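Local coordinates for protein uncharacterized HTH-type transcriptional regulator HI_0893 (Haemophilus influenzae, PDB 3QKX) that probably binds DNA at cis-regulatory sites as a transcription factor of the TetR family, through an N-terminal helix-turn-helix domain, at residues E11-M21 with L55-V63. Sequence-based numbering, arbitrary orientation.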
loop_
_atom_site.group_PDB
_atom_site.type_symbol
_atom_site.label_atom_id
_atom_site.label_comp_id
_atom_site.label_asym_id
_atom_site.label_seq_id
_atom_site.Cartn_x
_atom_site.Cartn_y
_atom_site.Cartn_z
ATOM N N GLU A 11 0.215 -8.249 25.433
ATOM C CA GLU A 11 0.253 -8.865 24.098
ATOM C C GLU A 11 -1.033 -9.704 23.737
ATOM O O GLU A 11 -1.441 -9.819 22.654
ATOM C CB GLU A 11 1.525 -9.724 23.936
ATOM C CG GLU A 11 1.718 -10.374 22.524
ATOM C CD GLU A 11 1.657 -9.373 21.377
ATOM O OE1 GLU A 11 2.207 -8.253 21.518
ATOM O OE2 GLU A 11 1.077 -9.712 20.323
ATOM N N GLN A 12 -1.561 -10.297 24.870
ATOM C CA GLN A 12 -2.877 -10.930 24.808
ATOM C C GLN A 12 -3.912 -9.936 24.282
ATOM O O GLN A 12 -4.659 -10.247 23.377
ATOM C CB GLN A 12 -3.271 -11.452 26.200
ATOM C CG GLN A 12 -4.430 -12.446 26.217
ATOM C CD GLN A 12 -4.707 -12.977 27.620
ATOM O OE1 GLN A 12 -3.784 -13.246 28.377
ATOM N NE2 GLN A 12 -5.989 -13.125 27.965
ATOM N N ILE A 13 -3.899 -8.724 24.820
ATOM C CA ILE A 13 -4.820 -7.673 24.392
ATOM C C ILE A 13 -4.469 -7.152 22.988
ATOM O O ILE A 13 -5.368 -6.932 22.167
ATOM C CB ILE A 13 -4.879 -6.513 25.422
ATOM C CG1 ILE A 13 -5.530 -6.999 26.736
ATOM C CG2 ILE A 13 -5.669 -5.339 24.884
ATOM C CD1 ILE A 13 -5.160 -6.167 27.993
ATOM N N PHE A 14 -3.179 -6.989 22.697
ATOM C CA PHE A 14 -2.776 -6.468 21.391
ATOM C C PHE A 14 -3.151 -7.440 20.264
ATOM O O PHE A 14 -3.692 -7.030 19.247
ATOM C CB PHE A 14 -1.268 -6.160 21.340
ATOM C CG PHE A 14 -0.827 -4.999 22.215
ATOM C CD1 PHE A 14 -1.573 -3.826 22.313
ATOM C CD2 PHE A 14 0.384 -5.069 22.888
ATOM C CE1 PHE A 14 -1.142 -2.781 23.107
ATOM C CE2 PHE A 14 0.829 -4.015 23.685
ATOM C CZ PHE A 14 0.072 -2.870 23.789
ATOM N N SER A 15 -2.867 -8.722 20.477
ATOM C CA SER A 15 -3.305 -9.795 19.591
ATOM C C SER A 15 -4.799 -9.710 19.279
ATOM O O SER A 15 -5.210 -9.881 18.146
ATOM C CB SER A 15 -2.988 -11.151 20.238
ATOM O OG SER A 15 -3.665 -12.219 19.585
ATOM N N ALA A 16 -5.599 -9.471 20.311
ATOM C CA ALA A 16 -7.038 -9.327 20.159
ATOM C C ALA A 16 -7.407 -8.045 19.438
ATOM O O ALA A 16 -8.405 -8.004 18.768
ATOM C CB ALA A 16 -7.736 -9.384 21.562
ATOM N N THR A 17 -6.622 -6.990 19.612
ATOM C CA THR A 17 -6.848 -5.737 18.899
ATOM C C THR A 17 -6.750 -5.953 17.387
ATOM O O THR A 17 -7.614 -5.508 16.637
ATOM C CB THR A 17 -5.852 -4.634 19.324
ATOM O OG1 THR A 17 -6.141 -4.203 20.652
ATOM C CG2 THR A 17 -5.931 -3.424 18.365
ATOM N N ASP A 18 -5.701 -6.648 16.963
ATOM C CA ASP A 18 -5.554 -7.063 15.577
ATOM C C ASP A 18 -6.813 -7.733 15.031
ATOM O O ASP A 18 -7.355 -7.301 14.010
ATOM C CB ASP A 18 -4.383 -8.032 15.436
ATOM C CG ASP A 18 -3.104 -7.350 15.052
ATOM O OD1 ASP A 18 -3.102 -6.521 14.114
ATOM O OD2 ASP A 18 -2.075 -7.707 15.645
ATOM N N ARG A 19 -7.292 -8.754 15.738
ATOM C CA ARG A 19 -8.445 -9.543 15.279
ATOM C C ARG A 19 -9.704 -8.710 15.110
ATOM O O ARG A 19 -10.341 -8.766 14.074
ATOM C CB ARG A 19 -8.732 -10.700 16.241
ATOM C CG ARG A 19 -7.671 -11.787 16.227
ATOM C CD ARG A 19 -8.095 -12.998 17.065
ATOM N NE ARG A 19 -7.037 -13.322 18.017
ATOM C CZ ARG A 19 -7.053 -13.112 19.343
ATOM N NH1 ARG A 19 -8.139 -12.662 19.994
ATOM N NH2 ARG A 19 -5.966 -13.419 20.043
ATOM N N LEU A 20 -10.046 -7.932 16.130
ATOM C CA LEU A 20 -11.250 -7.092 16.093
ATOM C C LEU A 20 -11.095 -6.004 15.007
ATOM O O LEU A 20 -12.074 -5.626 14.343
ATOM C CB LEU A 20 -11.557 -6.492 17.484
ATOM C CG LEU A 20 -13.023 -6.235 17.863
HETATM N N MSE A 21 -9.859 -5.575 14.760
HETATM C CA MSE A 21 -9.588 -4.635 13.669
HETATM C C MSE A 21 -9.732 -5.278 12.276
HETATM O O MSE A 21 -10.165 -4.622 11.339
HETATM C CB MSE A 21 -8.191 -4.028 13.827
HETATM C CG MSE A 21 -8.014 -2.718 13.116
HETATM SE SE MSE A 21 -6.195 -2.137 13.176
HETATM C CE MSE A 21 -5.993 -1.891 15.068
ATOM N N LEU A 55 -4.465 2.919 24.457
ATOM C CA LEU A 55 -4.380 1.560 23.908
ATOM C C LEU A 55 -3.801 1.561 22.504
ATOM O O LEU A 55 -2.785 0.927 22.253
ATOM C CB LEU A 55 -5.761 0.879 23.893
ATOM C CG LEU A 55 -5.790 -0.643 23.683
ATOM C CD1 LEU A 55 -7.029 -1.271 24.364
ATOM C CD2 LEU A 55 -5.757 -1.008 22.225
ATOM N N LEU A 56 -4.439 2.281 21.594
ATOM C CA LEU A 56 -4.000 2.289 20.196
ATOM C C LEU A 56 -2.599 2.914 19.986
ATOM O O LEU A 56 -1.893 2.518 19.063
ATOM C CB LEU A 56 -5.040 2.975 19.311
ATOM C CG LEU A 56 -6.442 2.337 19.225
ATOM C CD1 LEU A 56 -7.281 3.098 18.190
ATOM C CD2 LEU A 56 -6.410 0.864 18.882
ATOM N N GLU A 57 -2.196 3.848 20.857
ATOM C CA GLU A 57 -0.813 4.366 20.866
ATOM C C GLU A 57 0.199 3.256 21.115
ATOM O O GLU A 57 1.113 3.058 20.316
ATOM C CB GLU A 57 -0.612 5.469 21.927
ATOM C CG GLU A 57 -1.275 6.818 21.608
ATOM C CD GLU A 57 -0.515 8.023 22.178
ATOM O OE1 GLU A 57 0.607 8.312 21.701
ATOM O OE2 GLU A 57 -1.056 8.699 23.083
ATOM N N GLN A 58 0.036 2.544 22.227
ATOM C CA GLN A 58 0.956 1.454 22.594
ATOM C C GLN A 58 0.926 0.320 21.561
ATOM O O GLN A 58 1.967 -0.280 21.267
ATOM C CB GLN A 58 0.648 0.913 24.000
ATOM C CG GLN A 58 1.051 1.866 25.137
ATOM C CD GLN A 58 0.791 1.282 26.538
ATOM O OE1 GLN A 58 1.020 0.088 26.789
ATOM N NE2 GLN A 58 0.318 2.132 27.457
ATOM N N PHE A 59 -0.260 0.048 21.011
ATOM C CA PHE A 59 -0.426 -0.931 19.952
ATOM C C PHE A 59 0.415 -0.574 18.732
ATOM O O PHE A 59 1.101 -1.434 18.184
ATOM C CB PHE A 59 -1.899 -1.022 19.565
ATOM C CG PHE A 59 -2.182 -1.959 18.415
ATOM C CD1 PHE A 59 -2.223 -3.331 18.610
ATOM C CD2 PHE A 59 -2.444 -1.466 17.155
ATOM C CE1 PHE A 59 -2.524 -4.198 17.564
ATOM C CE2 PHE A 59 -2.730 -2.326 16.100
ATOM C CZ PHE A 59 -2.773 -3.698 16.313
ATOM N N ALA A 60 0.351 0.693 18.318
ATOM C CA ALA A 60 1.209 1.217 17.247
ATOM C C ALA A 60 2.665 0.874 17.497
ATOM O O ALA A 60 3.314 0.289 16.636
ATOM C CB ALA A 60 1.049 2.727 17.117
ATOM N N HIS A 61 3.157 1.203 18.691
ATOM C CA HIS A 61 4.552 0.925 19.073
ATOM C C HIS A 61 4.884 -0.552 18.988
ATOM O O HIS A 61 5.966 -0.928 18.549
ATOM C CB HIS A 61 4.851 1.431 20.493
ATOM C CG HIS A 61 5.208 2.880 20.549
ATOM N ND1 HIS A 61 6.412 3.363 20.081
ATOM C CD2 HIS A 61 4.528 3.952 21.020
ATOM C CE1 HIS A 61 6.459 4.673 20.261
ATOM N NE2 HIS A 61 5.330 5.055 20.833
ATOM N N ARG A 62 3.942 -1.378 19.420
ATOM C CA ARG A 62 4.071 -2.827 19.353
ATOM C C ARG A 62 4.104 -3.287 17.915
ATOM O O ARG A 62 4.826 -4.225 17.593
ATOM C CB ARG A 62 2.927 -3.495 20.147
ATOM C CG ARG A 62 2.730 -5.000 19.947
ATOM C CD ARG A 62 1.615 -5.273 18.974
ATOM N NE ARG A 62 1.167 -6.659 18.997
ATOM C CZ ARG A 62 0.266 -7.162 18.160
ATOM N NH1 ARG A 62 -0.273 -6.411 17.197
ATOM N NH2 ARG A 62 -0.093 -8.433 18.268
ATOM N N VAL A 63 3.339 -2.622 17.050
ATOM C CA VAL A 63 3.335 -2.939 15.617
ATOM C C VAL A 63 4.652 -2.559 14.934
ATOM O O VAL A 63 5.201 -3.358 14.170
ATOM C CB VAL A 63 2.127 -2.302 14.891
ATOM C CG1 VAL A 63 2.275 -2.429 13.395
ATOM C CG2 VAL A 63 0.817 -2.978 15.372
#
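CG of both R62 and E11 stands anti to the backbone N (chi1 168° and -177°), and a bend at chi2 brings the two charged ends together. The guanidinium thus lands side-on against the carboxylate: NH2 of R62 reaches OE2 of E11 at 2.7 Å, and NE of R62 reaches OE1 of E11 at 3.2 Å, with the two planes nearly coplanar. Two turns further along helix 6-23, D18 takes NH1 of R62, its OD2 2.7 Å from that nitrogen; the bond is straight, but meets OD2 from above the carboxylate plane. CB of F14 lies against one face of the guanidinium, 3.4 Å from R62 NE, while R62 CB covers one face of the F14 ring. F14 itself plugs a hole formed by L55, Q58, F59 and R62. The F59 ring packs against helix 6-23, among F14, T17, D18 and M21: CG2 of T17 stands over its centre, 3.6 Å from the centroid, a CH-pi contact, and F14 O and D18 OD1 line its edge. CE of selenomethionine M21 approaches F59 CE2 at 3.4 Å. The helices cross almost perpendicularly, at -93°, joining the first helix of the TetR DNA-binding domain to the helix that follows the helix-turn-helix. Y109 hydrogen-bonds D18 OD1, tying D18 to helix 100-109 as well. Bonds from NE, NH1 and NH2 fix the guanidinium's rotation, and the shared arginine would favour the ionised form of both E11 and D18.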